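Local coordinates for protein nitrate reductase (PDB 5YLY) that carries, in this cytochrome b5 reductase domain, the FAD that probably takes electrons from NADH for the reduction of nitrate to nitrite, at residues 47-52 with 126-131; 91-96 with 103-108; 196-199 with 205-208. All coordinates share one frame; numbering follows the deposited sequence.

Interaction 1 (47-52 with 126-131); sequences DVTLFR and ILEALE
The ring of F51 lies against the backbone and CB of L127. L127 CB sits over one face, 4.2 Å from the ring centroid and 26° off the ring normal, a CH-pi contact. On the opposite face T49 CG2 stands 3.6 Å above the ring plane, offset toward the rim, so the ring is held between its own strand and the helix. Its outer end also meets the helix backbone: F51 CE1 is 3.1 Å from L127 O. With CG anti to the carbonyl carbon (chi1 -64°), the ring leans along the strand toward T49. Segment 47-52 lies on strand 48-54 of the antiparallel sheet, and segment 126-131 runs on from helix 122-129, which packs on this sheet as in the FAD-binding barrel of the ferredoxin reductase family. E128 reaches the strand by its side-chain end. Its chain bends at chi2 (62°) and carries the carboxylate across to T49 at about a right angle. T49 OG1 donates to E128 OE1 at 2.8 Å, on the syn side of that oxygen. A water closes the ring of bonds: it donates to T49 OG1 at 2.9 Å and to E128 OE2 at 2.8 Å. The threonine hydroxyl thus acts both as donor and as acceptor. E128 also packs on I108, and its OE2 has a long, weak ion pair with K43. The backbone carbonyls of E128 and L130 both accept bonds from K41 NZ.

Interaction 2 (91-96 with 103-108); sequences TPTTAN and DLVVKI. With FAD (flavin-adenine dinucleotide), chain C.
T93 and T94 grip the backbone of D103 at both its polar atoms. T93 N donates to D103 O at 2.8 Å. The donor lies tilted 21° from the carbonyl plane. T94 OG1 accepts the bond from D103 N at 3.0 Å. For this, T94 OG1 sits between its own backbone N and carbonyl carbon (chi1 56°), and T94 CG2 is left to rest against the D103 carboxylate. Two apolar contacts line the same seam. T93 CG2 meets V105 CG2 at 3.5 Å, crossing it at about a right angle. P92 lies side by side with L104, with P92 CG 4.0 Å from L104 CD2. Both segments then turn backbone atoms to the flavin. V105 O accepts a hydrogen bond from FAD N3 at 2.8 Å, nearly straight at 169°. K107 N donates to FAD O2 at 3.0 Å. From the other segment, T91 N donates to FAD N5 at 3.3 Å. A water accepts from V105 N and lies close to T91 O and FAD O4, between the two segments. Farther out, R52 forms a salt bridge with D103 OD1, and T93 packs on T175 and Y178 of helix 174-185. T91 ends the R-x-Y-T flavin motif (R88-A89-Y90-T91), and with strand 101-107 it forms part of the isoalloxazine site, as in the ferredoxin reductase family.

Interaction 3 (196-199 with 205-208); sequences LLYA and DILL
The ring of Y198 passes obliquely across I206, CE2 against the CG2 methyl, and brings its hydroxyl up to the backbone of L207. Y198 CE2 is 3.6 Å from I206 CG2, the branch of the isoleucine that stands anti to its own backbone N. L207 O approaches at the ring edge, near the ring plane, also 3.6 Å from Y198 CE2. The polar end does the holding. L207 N donates to Y198 OH at 3.1 Å, with an N-H...O angle of 159°. The same hydroxyl bonds to the carbonyl of G171, so it accepts a hydrogen bond from one chain segment and gives one to another. These two bonds hold the phenol end in place and satisfy a hydroxyl on a buried residue. L207 CB rests against the oxygen, 3.4 Å from Y198 OH. The tyrosine reaches this far because CG is anti to the backbone N (chi1 -173°), which sends the ring out from the strand toward the loop. The Y198 side chain also touches L174 and Y227. D205, just before I206, sends its carboxylate elsewhere, to a salt bridge with K107. L208 then takes the N-cap position of helix 209-218. The tyrosine therefore joins strand 193-200 to the segment leading into the next helix and to G171, just after strand 164-170, within the parallel beta-alpha fold of an NAD-binding domain.

Overall arrangement
Interactions 1 and 2 share one antiparallel sheet, with their centres 11 Å apart. Strands 48-54 and 101-107 are neighbours in it, and R52 NE reaches D103 OD1 at 2.8 Å. Interaction 2 holds the flavin directly. Interaction 1 lies one strand further into the sheet, with the L127 side chain about 6 Å from FAD. Interaction 3 belongs to the parallel sheet of the NAD-binding part, about 15 Å from interaction 2 and 20 Å from interaction 1, centre to centre. The two parts meet in part at segment 205-208. D205 OD1 pairs with K107 NZ at 3.0 Å, and L207 CD2 packs on V48 CG2 at 3.7 Å. L207 also comes within about 5 Å of FAD, so all three contacts border the flavin region.

Interaction 1 (47-52 with 126-131)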
ATOM      1  N   ASP A  47      13.624  -2.733  11.551  1.00 30.71           N
ATOM      2  CA  ASP A  47      12.650  -3.785  11.232  1.00 28.60           C
ATOM      3  C   ASP A  47      11.914  -3.577   9.917  1.00 28.65           C
ATOM      4  O   ASP A  47      10.826  -4.148   9.738  1.00 27.73           O
ATOM      5  CB  ASP A  47      11.656  -3.973  12.383  1.00 31.62           C
ATOM      6  CG  ASP A  47      10.758  -2.787  12.688  1.00 40.03           C
ATOM      7  OD1 ASP A  47      10.975  -1.699  12.092  1.00 39.75           O
ATOM      8  OD2 ASP A  47       9.874  -2.926  13.552  1.00 51.90           O
ATOM      9  N   VAL A  48      12.469  -2.734   9.004  1.00 24.23           N
ATOM     10  CA  VAL A  48      11.905  -2.526   7.670  1.00 21.72           C
ATOM     11  C   VAL A  48      13.036  -2.764   6.681  1.00 26.41           C
ATOM     12  O   VAL A  48      14.108  -2.154   6.817  1.00 25.73           O
ATOM     13  CB  VAL A  48      11.227  -1.144   7.452  1.00 24.42           C
ATOM     14  CG1 VAL A  48      10.609  -1.052   6.050  1.00 23.14           C
ATOM     15  CG2 VAL A  48      10.169  -0.876   8.533  1.00 25.29           C
ATOM     16  N   THR A  49      12.810  -3.674   5.726  1.00 22.60           N
ATOM     17  CA  THR A  49      13.800  -3.994   4.697  1.00 21.36           C
ATOM     18  C   THR A  49      13.234  -3.811   3.327  1.00 23.90           C
ATOM     19  O   THR A  49      12.065  -4.157   3.081  1.00 24.29           O
ATOM     20  CB  THR A  49      14.343  -5.423   4.894  1.00 25.97           C
ATOM     21  OG1 THR A  49      14.961  -5.519   6.191  1.00 25.99           O
ATOM     22  CG2 THR A  49      15.387  -5.818   3.805  1.00 25.33           C
ATOM     23  N   LEU A  50      14.076  -3.294   2.399  1.00 21.85           N
ATOM     24  CA  LEU A  50      13.707  -3.190   0.983  1.00 20.72           C
ATOM     25  C   LEU A  50      14.346  -4.383   0.277  1.00 24.56           C
ATOM     26  O   LEU A  50      15.553  -4.629   0.430  1.00 23.75           O
ATOM     27  CB  LEU A  50      14.194  -1.871   0.340  1.00 21.48           C
ATOM     28  CG  LEU A  50      13.773  -1.710  -1.130  1.00 25.17           C
ATOM     29  CD1 LEU A  50      13.339  -0.264  -1.477  1.00 25.74           C
ATOM     30  CD2 LEU A  50      14.868  -2.275  -2.108  1.00 26.24           C
ATOM     31  N   PHE A  51      13.530  -5.154  -0.446  1.00 20.88           N
ATOM     32  CA  PHE A  51      13.999  -6.312  -1.200  1.00 20.86           C
ATOM     33  C   PHE A  51      13.890  -5.943  -2.664  1.00 24.53           C
ATOM     34  O   PHE A  51      12.795  -5.621  -3.130  1.00 22.62           O
ATOM     35  CB  PHE A  51      13.120  -7.549  -0.912  1.00 21.96           C
ATOM     36  CG  PHE A  51      13.205  -7.998   0.518  1.00 22.63           C
ATOM     37  CD1 PHE A  51      14.195  -8.887   0.925  1.00 24.28           C
ATOM     38  CD2 PHE A  51      12.337  -7.482   1.477  1.00 22.33           C
ATOM     39  CE1 PHE A  51      14.284  -9.288   2.262  1.00 25.67           C
ATOM     40  CE2 PHE A  51      12.441  -7.853   2.818  1.00 23.95           C
ATOM     41  CZ  PHE A  51      13.421  -8.755   3.207  1.00 26.39           C
ATOM     42  N   ARG A  52      15.012  -5.998  -3.393  1.00 20.19           N
ATOM     43  CA  ARG A  52      14.982  -5.650  -4.805  1.00 20.43           C
ATOM     44  C   ARG A  52      15.084  -6.925  -5.590  1.00 25.01           C
ATOM     45  O   ARG A  52      16.116  -7.596  -5.529  1.00 25.14           O
ATOM     46  CB  ARG A  52      16.134  -4.680  -5.152  1.00 21.39           C
ATOM     47  CG  ARG A  52      16.129  -4.273  -6.645  1.00 22.80           C
ATOM     48  CD  ARG A  52      16.886  -2.952  -6.864  1.00 24.51           C
ATOM     49  NE  ARG A  52      16.206  -1.846  -6.168  1.00 22.88           N
ATOM     50  CZ  ARG A  52      16.801  -0.945  -5.386  1.00 24.89           C
ATOM     51  NH1 ARG A  52      18.121  -0.967  -5.216  1.00 23.81           N
ATOM     52  NH2 ARG A  52      16.082   0.006  -4.794  1.00 20.91           N
ATOM     53  N   ILE A 126      10.785 -15.122   6.625  1.00 34.16           N
ATOM     54  CA  ILE A 126      11.315 -15.903   5.501  1.00 32.93           C
ATOM     55  C   ILE A 126      12.049 -14.953   4.552  1.00 35.34           C
ATOM     56  O   ILE A 126      13.184 -15.233   4.165  1.00 34.52           O
ATOM     57  CB  ILE A 126      10.209 -16.727   4.787  1.00 34.57           C
ATOM     58  CG1 ILE A 126       9.827 -17.954   5.655  1.00 34.74           C
ATOM     59  CG2 ILE A 126      10.660 -17.169   3.376  1.00 34.38           C
ATOM     60  CD1 ILE A 126       8.461 -18.572   5.279  1.00 36.64           C
ATOM     61  N   LEU A 127      11.396 -13.824   4.186  1.00 29.93           N
ATOM     62  CA  LEU A 127      11.991 -12.817   3.313  1.00 27.79           C
ATOM     63  C   LEU A 127      13.269 -12.255   3.929  1.00 29.76           C
ATOM     64  O   LEU A 127      14.309 -12.264   3.277  1.00 27.09           O
ATOM     65  CB  LEU A 127      11.000 -11.682   3.048  1.00 26.98           C
ATOM     66  CG  LEU A 127       9.765 -12.052   2.199  1.00 31.38           C
ATOM     67  CD1 LEU A 127       8.825 -10.832   2.092  1.00 29.92           C
ATOM     68  CD2 LEU A 127      10.197 -12.525   0.786  1.00 33.76           C
ATOM     69  N   GLU A 128      13.219 -11.851   5.208  1.00 28.54           N
ATOM     70  CA  GLU A 128      14.399 -11.303   5.900  1.00 28.60           C
ATOM     71  C   GLU A 128      15.577 -12.298   5.921  1.00 32.53           C
ATOM     72  O   GLU A 128      16.734 -11.875   5.877  1.00 31.43           O
ATOM     73  CB  GLU A 128      14.021 -10.857   7.337  1.00 30.49           C
ATOM     74  CG  GLU A 128      15.143 -10.140   8.103  1.00 36.54           C
ATOM     75  CD  GLU A 128      15.644  -8.829   7.527  1.00 37.83           C
ATOM     76  OE1 GLU A 128      14.974  -8.258   6.638  1.00 29.59           O
ATOM     77  OE2 GLU A 128      16.699  -8.347   7.998  1.00 38.58           O
ATOM     78  N   ALA A 129      15.284 -13.615   5.949  1.00 29.53           N
ATOM     79  CA  ALA A 129      16.345 -14.624   5.979  1.00 31.36           C
ATOM     80  C   ALA A 129      16.947 -14.872   4.588  1.00 33.14           C
ATOM     81  O   ALA A 129      17.988 -15.524   4.494  1.00 33.32           O
ATOM     82  CB  ALA A 129      15.828 -15.927   6.589  1.00 33.68           C
ATOM     83  N   LEU A 130      16.326 -14.319   3.509  1.00 28.04           N
ATOM     84  CA  LEU A 130      16.861 -14.530   2.156  1.00 27.89           C
ATOM     85  C   LEU A 130      18.197 -13.885   1.947  1.00 31.12           C
ATOM     86  O   LEU A 130      18.458 -12.825   2.510  1.00 29.99           O
ATOM     87  CB  LEU A 130      15.924 -13.990   1.077  1.00 28.06           C
ATOM     88  CG  LEU A 130      14.541 -14.618   0.921  1.00 34.98           C
ATOM     89  CD1 LEU A 130      13.831 -13.980  -0.201  1.00 35.37           C
ATOM     90  CD2 LEU A 130      14.624 -16.160   0.684  1.00 40.22           C
ATOM     91  N   GLU A 131      19.054 -14.534   1.150  1.00 29.46           N
ATOM     92  CA  GLU A 131      20.346 -13.956   0.783  1.00 28.80           C
ATOM     93  C   GLU A 131      20.237 -13.558  -0.691  1.00 31.35           C
ATOM     94  O   GLU A 131      19.436 -14.149  -1.419  1.00 31.21           O
ATOM     95  CB  GLU A 131      21.505 -14.943   0.986  1.00 31.04           C
ATOM     96  CG  GLU A 131      21.770 -15.295   2.453  1.00 33.73           C
ATOM     97  CD  GLU A 131      22.216 -14.165   3.369  1.00 51.11           C
ATOM     98  OE1 GLU A 131      22.703 -13.123   2.875  1.00 48.77           O
ATOM     99  OE2 GLU A 131      22.105 -14.339   4.602  1.00 59.89           O
TER
HETATM  100  O   HOH W   1      17.774  -6.334   6.399  1.00 39.32           O

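Interaction 2 (91-96 with 103-108)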
ATOM      1  N   THR A  91       2.325  -5.148  -2.374  1.00 23.33           N
ATOM      2  CA  THR A  91       2.266  -4.114  -3.400  1.00 21.71           C
ATOM      3  C   THR A  91       3.667  -3.534  -3.422  1.00 24.31           C
ATOM      4  O   THR A  91       4.091  -2.868  -2.463  1.00 22.17           O
ATOM      5  CB  THR A  91       1.220  -3.040  -3.162  1.00 26.56           C
ATOM      6  OG1 THR A  91      -0.067  -3.640  -3.105  1.00 26.07           O
ATOM      7  CG2 THR A  91       1.225  -1.978  -4.297  1.00 24.46           C
ATOM      8  N   PRO A  92       4.417  -3.747  -4.512  1.00 22.61           N
ATOM      9  CA  PRO A  92       5.787  -3.180  -4.560  1.00 21.65           C
ATOM     10  C   PRO A  92       5.764  -1.661  -4.514  1.00 24.50           C
ATOM     11  O   PRO A  92       4.744  -1.036  -4.836  1.00 23.45           O
ATOM     12  CB  PRO A  92       6.296  -3.594  -5.954  1.00 23.03           C
ATOM     13  CG  PRO A  92       5.439  -4.719  -6.353  1.00 29.19           C
ATOM     14  CD  PRO A  92       4.093  -4.517  -5.728  1.00 25.53           C
ATOM     15  N   THR A  93       6.893  -1.058  -4.100  1.00 21.67           N
ATOM     16  CA  THR A  93       6.989   0.399  -4.085  1.00 21.26           C
ATOM     17  C   THR A  93       7.463   0.935  -5.441  1.00 24.69           C
ATOM     18  O   THR A  93       7.723   2.140  -5.586  1.00 23.62           O
ATOM     19  CB  THR A  93       7.879   0.857  -2.940  1.00 23.14           C
ATOM     20  OG1 THR A  93       9.158   0.226  -3.068  1.00 22.18           O
ATOM     21  CG2 THR A  93       7.266   0.553  -1.585  1.00 22.72           C
ATOM     22  N   THR A  94       7.620   0.038  -6.416  1.00 24.30           N
ATOM     23  CA  THR A  94       7.907   0.385  -7.804  1.00 24.16           C
ATOM     24  C   THR A  94       6.738  -0.217  -8.596  1.00 28.08           C
ATOM     25  O   THR A  94       6.039  -1.114  -8.097  1.00 27.97           O
ATOM     26  CB  THR A  94       9.257  -0.177  -8.328  1.00 24.76           C
ATOM     27  OG1 THR A  94       9.286  -1.594  -8.147  1.00 23.78           O
ATOM     28  CG2 THR A  94      10.458   0.440  -7.626  1.00 26.04           C
ATOM     29  N   ALA A  95       6.525   0.244  -9.816  1.00 27.46           N
ATOM     30  CA  ALA A  95       5.471  -0.360 -10.650  1.00 28.54           C
ATOM     31  C   ALA A  95       5.961  -0.380 -12.119  1.00 32.09           C
ATOM     32  O   ALA A  95       7.182  -0.540 -12.327  1.00 29.31           O
ATOM     33  CB  ALA A  95       4.146   0.388 -10.460  1.00 29.33           C
ATOM     34  N   ASN A  96       5.077  -0.165 -13.117  1.00 29.84           N
ATOM     35  CA  ASN A  96       5.484  -0.278 -14.529  1.00 29.64           C
ATOM     36  C   ASN A  96       6.554   0.705 -14.978  1.00 33.20           C
ATOM     37  O   ASN A  96       7.286   0.402 -15.921  1.00 33.52           O
ATOM     38  CB  ASN A  96       4.279  -0.223 -15.460  1.00 32.85           C
ATOM     39  CG  ASN A  96       3.430  -1.465 -15.373  1.00 43.88           C
ATOM     40  OD1 ASN A  96       3.869  -2.497 -14.865  1.00 32.33           O
ATOM     41  ND2 ASN A  96       2.193  -1.400 -15.884  1.00 32.90           N
ATOM     42  N   ASP A 103      10.721  -3.410  -6.300  1.00 21.88           N
ATOM     43  CA  ASP A 103      11.172  -3.246  -4.922  1.00 20.20           C
ATOM     44  C   ASP A 103      10.022  -3.531  -4.004  1.00 22.80           C
ATOM     45  O   ASP A 103       8.952  -2.993  -4.231  1.00 21.16           O
ATOM     46  CB  ASP A 103      11.578  -1.780  -4.689  1.00 20.96           C
ATOM     47  CG  ASP A 103      12.838  -1.338  -5.382  1.00 23.98           C
ATOM     48  OD1 ASP A 103      13.476  -2.184  -6.051  1.00 21.38           O
ATOM     49  OD2 ASP A 103      13.156  -0.137  -5.303  1.00 23.09           O
ATOM     50  N   LEU A 104      10.263  -4.275  -2.918  1.00 21.84           N
ATOM     51  CA  LEU A 104       9.238  -4.519  -1.912  1.00 22.35           C
ATOM     52  C   LEU A 104       9.745  -3.859  -0.654  1.00 25.90           C
ATOM     53  O   LEU A 104      10.890  -4.095  -0.275  1.00 26.09           O
ATOM     54  CB  LEU A 104       9.063  -6.017  -1.571  1.00 24.26           C
ATOM     55  CG  LEU A 104       8.699  -6.970  -2.655  1.00 30.07           C
ATOM     56  CD1 LEU A 104       8.594  -8.370  -2.041  1.00 29.89           C
ATOM     57  CD2 LEU A 104       7.357  -6.549  -3.357  1.00 30.13           C
ATOM     58  N   VAL A 105       8.888  -3.100   0.027  1.00 22.07           N
ATOM     59  CA  VAL A 105       9.250  -2.552   1.340  1.00 22.57           C
ATOM     60  C   VAL A 105       8.444  -3.387   2.314  1.00 25.66           C
ATOM     61  O   VAL A 105       7.216  -3.425   2.224  1.00 24.10           O
ATOM     62  CB  VAL A 105       8.969  -1.029   1.404  1.00 24.46           C
ATOM     63  CG1 VAL A 105       9.025  -0.517   2.842  1.00 23.82           C
ATOM     64  CG2 VAL A 105       9.961  -0.290   0.525  1.00 23.80           C
ATOM     65  N   VAL A 106       9.140  -4.137   3.196  1.00 22.63           N
ATOM     66  CA  VAL A 106       8.501  -5.103   4.065  1.00 23.37           C
ATOM     67  C   VAL A 106       8.789  -4.836   5.537  1.00 24.58           C
ATOM     68  O   VAL A 106       9.944  -4.726   5.944  1.00 23.68           O
ATOM     69  CB  VAL A 106       8.858  -6.584   3.651  1.00 28.27           C
ATOM     70  CG1 VAL A 106       8.163  -7.615   4.547  1.00 28.70           C
ATOM     71  CG2 VAL A 106       8.541  -6.859   2.167  1.00 27.67           C
ATOM     72  N   LYS A 107       7.727  -4.788   6.337  1.00 23.37           N
ATOM     73  CA  LYS A 107       7.853  -4.705   7.798  1.00 23.88           C
ATOM     74  C   LYS A 107       8.174  -6.139   8.291  1.00 29.18           C
ATOM     75  O   LYS A 107       7.403  -7.075   8.037  1.00 28.94           O
ATOM     76  CB  LYS A 107       6.519  -4.216   8.408  1.00 27.26           C
ATOM     77  CG  LYS A 107       6.529  -4.168   9.956  1.00 29.87           C
ATOM     78  CD  LYS A 107       7.403  -3.071  10.514  1.00 41.99           C
ATOM     79  CE  LYS A 107       6.868  -2.604  11.861  1.00 51.89           C
ATOM     80  NZ  LYS A 107       7.544  -1.353  12.299  1.00 58.11           N
ATOM     81  N   ILE A 108       9.310  -6.316   8.980  1.00 26.20           N
ATOM     82  CA  ILE A 108       9.721  -7.635   9.486  1.00 28.40           C
ATOM     83  C   ILE A 108       9.165  -7.843  10.877  1.00 34.71           C
ATOM     84  O   ILE A 108       9.482  -7.080  11.787  1.00 34.45           O
ATOM     85  CB  ILE A 108      11.275  -7.845   9.412  1.00 30.93           C
ATOM     86  CG1 ILE A 108      11.889  -7.373   8.059  1.00 29.63           C
ATOM     87  CG2 ILE A 108      11.657  -9.308   9.717  1.00 33.00           C
ATOM     88  CD1 ILE A 108      11.331  -7.988   6.753  1.00 28.77           C
TER
HETATM   89  PA  FAD C1001       1.864 -13.676   9.724  1.00 42.98           P
HETATM   90  O1A FAD C1001       2.550 -14.944  10.070  1.00 44.96           O
HETATM   91  O2A FAD C1001       0.823 -13.801   8.637  1.00 41.68           O
HETATM   92  O5B FAD C1001       1.244 -13.054  11.090  1.00 47.99           O
HETATM   93  C5B FAD C1001      -0.089 -12.499  11.092  1.00 53.98           C
HETATM   94  C4B FAD C1001      -0.096 -11.154  11.776  1.00 55.97           C
HETATM   95  O4B FAD C1001       0.443 -11.255  13.113  1.00 57.23           O
HETATM   96  C3B FAD C1001       0.742 -10.067  11.122  1.00 56.86           C
HETATM   97  O3B FAD C1001       0.101  -9.512   9.975  1.00 58.97           O
HETATM   98  C2B FAD C1001       0.905  -9.064  12.267  1.00 55.99           C
HETATM   99  O2B FAD C1001      -0.183  -8.151  12.344  1.00 58.68           O
HETATM  100  C1B FAD C1001       0.935  -9.980  13.507  1.00 54.67           C
HETATM  101  N9A FAD C1001       2.260 -10.144  14.108  1.00 49.00           N
HETATM  102  C8A FAD C1001       3.039 -11.272  14.086  1.00 49.33           C
HETATM  103  N7A FAD C1001       4.203 -11.131  14.677  1.00 48.51           N
HETATM  104  C5A FAD C1001       4.194  -9.814  15.110  1.00 46.81           C
HETATM  105  C6A FAD C1001       5.163  -9.018  15.758  1.00 49.30           C
HETATM  106  N6A FAD C1001       6.435  -9.391  15.928  1.00 50.88           N
HETATM  107  N1A FAD C1001       4.823  -7.750  16.083  1.00 51.08           N
HETATM  108  C2A FAD C1001       3.611  -7.299  15.734  1.00 51.03           C
HETATM  109  N3A FAD C1001       2.638  -7.938  15.075  1.00 49.89           N
HETATM  110  C4A FAD C1001       2.995  -9.199  14.787  1.00 47.45           C
HETATM  111  N1  FAD C1001       3.240  -6.005   3.960  1.00 26.63           N
HETATM  112  C2  FAD C1001       4.436  -5.346   3.844  1.00 25.22           C
HETATM  113  O2  FAD C1001       5.284  -5.421   4.746  1.00 26.42           O
HETATM  114  N3  FAD C1001       4.699  -4.584   2.694  1.00 24.66           N
HETATM  115  C4  FAD C1001       3.834  -4.414   1.616  1.00 23.99           C
HETATM  116  O4  FAD C1001       4.186  -3.806   0.624  1.00 24.99           O
HETATM  117  C4X FAD C1001       2.549  -5.095   1.765  1.00 25.88           C
HETATM  118  N5  FAD C1001       1.658  -4.955   0.812  1.00 26.54           N
HETATM  119  C5X FAD C1001       0.417  -5.576   0.978  1.00 27.03           C
HETATM  120  C6  FAD C1001      -0.556  -5.408  -0.018  1.00 28.38           C
HETATM  121  C7  FAD C1001      -1.809  -6.009   0.097  1.00 29.66           C
HETATM  122  C7M FAD C1001      -2.832  -5.771  -0.986  1.00 30.08           C
HETATM  123  C8  FAD C1001      -2.108  -6.801   1.240  1.00 30.89           C
HETATM  124  C8M FAD C1001      -3.443  -7.510   1.376  1.00 29.57           C
HETATM  125  C9  FAD C1001      -1.148  -6.949   2.240  1.00 31.90           C
HETATM  126  C9A FAD C1001       0.113  -6.350   2.116  1.00 27.63           C
HETATM  127  N10 FAD C1001       1.131  -6.510   3.108  1.00 26.48           N
HETATM  128  C10 FAD C1001       2.352  -5.880   2.979  1.00 26.78           C
HETATM  129  C1' FAD C1001       0.982  -7.458   4.227  1.00 25.66           C
HETATM  130  C2' FAD C1001       1.493  -8.860   3.891  1.00 30.57           C
HETATM  131  O2' FAD C1001       0.598  -9.524   2.997  1.00 28.23           O
HETATM  132  C3' FAD C1001       1.688  -9.733   5.131  1.00 31.32           C
HETATM  133  O3' FAD C1001       0.456  -9.859   5.832  1.00 34.11           O
HETATM  134  C4' FAD C1001       2.808  -9.262   6.063  1.00 31.84           C
HETATM  135  O4' FAD C1001       4.051  -9.329   5.363  1.00 30.03           O
HETATM  136  C5' FAD C1001       2.913 -10.071   7.341  1.00 32.87           C
HETATM  137  O5' FAD C1001       2.914 -11.475   7.004  1.00 32.16           O
HETATM  138  P   FAD C1001       3.744 -12.547   7.870  1.00 34.96           P
HETATM  139  O1P FAD C1001       3.686 -13.864   7.196  1.00 33.81           O
HETATM  140  O2P FAD C1001       5.112 -12.006   8.209  1.00 33.65           O
HETATM  141  O3P FAD C1001       2.904 -12.574   9.218  1.00 36.82           O
HETATM  142  O   HOH W   2       6.288  -3.128  -0.888  1.00 26.20           O
HETATM  143  O   HOH W   3      11.383   1.493  -4.120  1.00 31.26           O

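Interaction 3 (196-199 with 205-208)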
ATOM      1  N   LEU A 196      -4.823  11.494   2.246  1.00 23.38           N
ATOM      2  CA  LEU A 196      -4.455  10.253   2.911  1.00 23.41           C
ATOM      3  C   LEU A 196      -4.588  10.384   4.415  1.00 27.56           C
ATOM      4  O   LEU A 196      -4.117  11.369   5.013  1.00 26.94           O
ATOM      5  CB  LEU A 196      -2.999   9.865   2.528  1.00 22.42           C
ATOM      6  CG  LEU A 196      -2.354   8.708   3.341  1.00 24.08           C
ATOM      7  CD1 LEU A 196      -3.056   7.362   3.067  1.00 24.03           C
ATOM      8  CD2 LEU A 196      -0.841   8.600   3.018  1.00 24.26           C
ATOM      9  N   LEU A 197      -5.187   9.358   5.030  1.00 24.60           N
ATOM     10  CA  LEU A 197      -5.275   9.246   6.479  1.00 24.99           C
ATOM     11  C   LEU A 197      -4.550   7.939   6.828  1.00 27.20           C
ATOM     12  O   LEU A 197      -4.927   6.872   6.352  1.00 26.71           O
ATOM     13  CB  LEU A 197      -6.729   9.289   6.963  1.00 26.03           C
ATOM     14  CG  LEU A 197      -6.967   9.037   8.482  1.00 30.59           C
ATOM     15  CD1 LEU A 197      -6.175  10.024   9.353  1.00 31.47           C
ATOM     16  CD2 LEU A 197      -8.434   9.199   8.830  1.00 33.52           C
ATOM     17  N   TYR A 198      -3.449   8.038   7.572  1.00 25.76           N
ATOM     18  CA  TYR A 198      -2.624   6.852   7.823  1.00 25.50           C
ATOM     19  C   TYR A 198      -2.541   6.574   9.303  1.00 29.67           C
ATOM     20  O   TYR A 198      -1.992   7.389  10.053  1.00 28.57           O
ATOM     21  CB  TYR A 198      -1.228   7.074   7.176  1.00 24.37           C
ATOM     22  CG  TYR A 198      -0.251   5.910   7.173  1.00 24.85           C
ATOM     23  CD1 TYR A 198      -0.696   4.592   7.290  1.00 26.88           C
ATOM     24  CD2 TYR A 198       1.121   6.127   7.003  1.00 25.42           C
ATOM     25  CE1 TYR A 198       0.207   3.522   7.300  1.00 27.66           C
ATOM     26  CE2 TYR A 198       2.023   5.064   6.940  1.00 24.79           C
ATOM     27  CZ  TYR A 198       1.565   3.767   7.109  1.00 28.42           C
ATOM     28  OH  TYR A 198       2.473   2.739   7.129  1.00 27.65           O
ATOM     29  N   ALA A 199      -3.060   5.405   9.722  1.00 26.80           N
ATOM     30  CA  ALA A 199      -3.089   5.007  11.140  1.00 29.03           C
ATOM     31  C   ALA A 199      -2.054   3.934  11.462  1.00 34.01           C
ATOM     32  O   ALA A 199      -1.867   3.001  10.680  1.00 35.26           O
ATOM     33  CB  ALA A 199      -4.470   4.501  11.509  1.00 31.55           C
ATOM     34  N   ASP A 205       6.245   2.864  13.795  1.00 37.38           N
ATOM     35  CA  ASP A 205       5.630   1.940  12.846  1.00 35.29           C
ATOM     36  C   ASP A 205       5.228   2.575  11.499  1.00 35.15           C
ATOM     37  O   ASP A 205       4.818   1.843  10.597  1.00 34.83           O
ATOM     38  CB  ASP A 205       4.393   1.278  13.462  1.00 37.60           C
ATOM     39  CG  ASP A 205       4.703   0.299  14.566  1.00 49.03           C
ATOM     40  OD1 ASP A 205       5.726  -0.413  14.456  1.00 46.51           O
ATOM     41  OD2 ASP A 205       3.913   0.235  15.536  1.00 57.95           O
ATOM     42  N   ILE A 206       5.276   3.913  11.381  1.00 29.13           N
ATOM     43  CA  ILE A 206       4.873   4.578  10.134  1.00 26.76           C
ATOM     44  C   ILE A 206       5.850   4.171   9.038  1.00 30.75           C
ATOM     45  O   ILE A 206       7.051   4.387   9.192  1.00 31.23           O
ATOM     46  CB  ILE A 206       4.819   6.131  10.292  1.00 28.31           C
ATOM     47  CG1 ILE A 206       3.831   6.571  11.402  1.00 29.93           C
ATOM     48  CG2 ILE A 206       4.462   6.810   8.969  1.00 27.99           C
ATOM     49  CD1 ILE A 206       3.999   8.052  11.835  1.00 35.49           C
ATOM     50  N   LEU A 207       5.342   3.577   7.949  1.00 25.96           N
ATOM     51  CA  LEU A 207       6.184   3.208   6.822  1.00 24.96           C
ATOM     52  C   LEU A 207       6.326   4.394   5.866  1.00 28.42           C
ATOM     53  O   LEU A 207       5.380   5.156   5.677  1.00 27.60           O
ATOM     54  CB  LEU A 207       5.568   2.025   6.030  1.00 25.61           C
ATOM     55  CG  LEU A 207       5.557   0.655   6.711  1.00 33.70           C
ATOM     56  CD1 LEU A 207       4.730  -0.349   5.890  1.00 35.04           C
ATOM     57  CD2 LEU A 207       6.971   0.113   6.899  1.00 35.75           C
ATOM     58  N   LEU A 208       7.500   4.508   5.225  1.00 24.54           N
ATOM     59  CA  LEU A 208       7.795   5.472   4.151  1.00 23.95           C
ATOM     60  C   LEU A 208       7.440   6.920   4.517  1.00 24.47           C
ATOM     61  O   LEU A 208       7.017   7.696   3.645  1.00 22.45           O
ATOM     62  CB  LEU A 208       7.053   5.026   2.854  1.00 23.49           C
ATOM     63  CG  LEU A 208       7.459   3.652   2.288  1.00 30.05           C
ATOM     64  CD1 LEU A 208       6.382   3.102   1.361  1.00 30.02           C
ATOM     65  CD2 LEU A 208       8.824   3.738   1.577  1.00 34.17           C
TER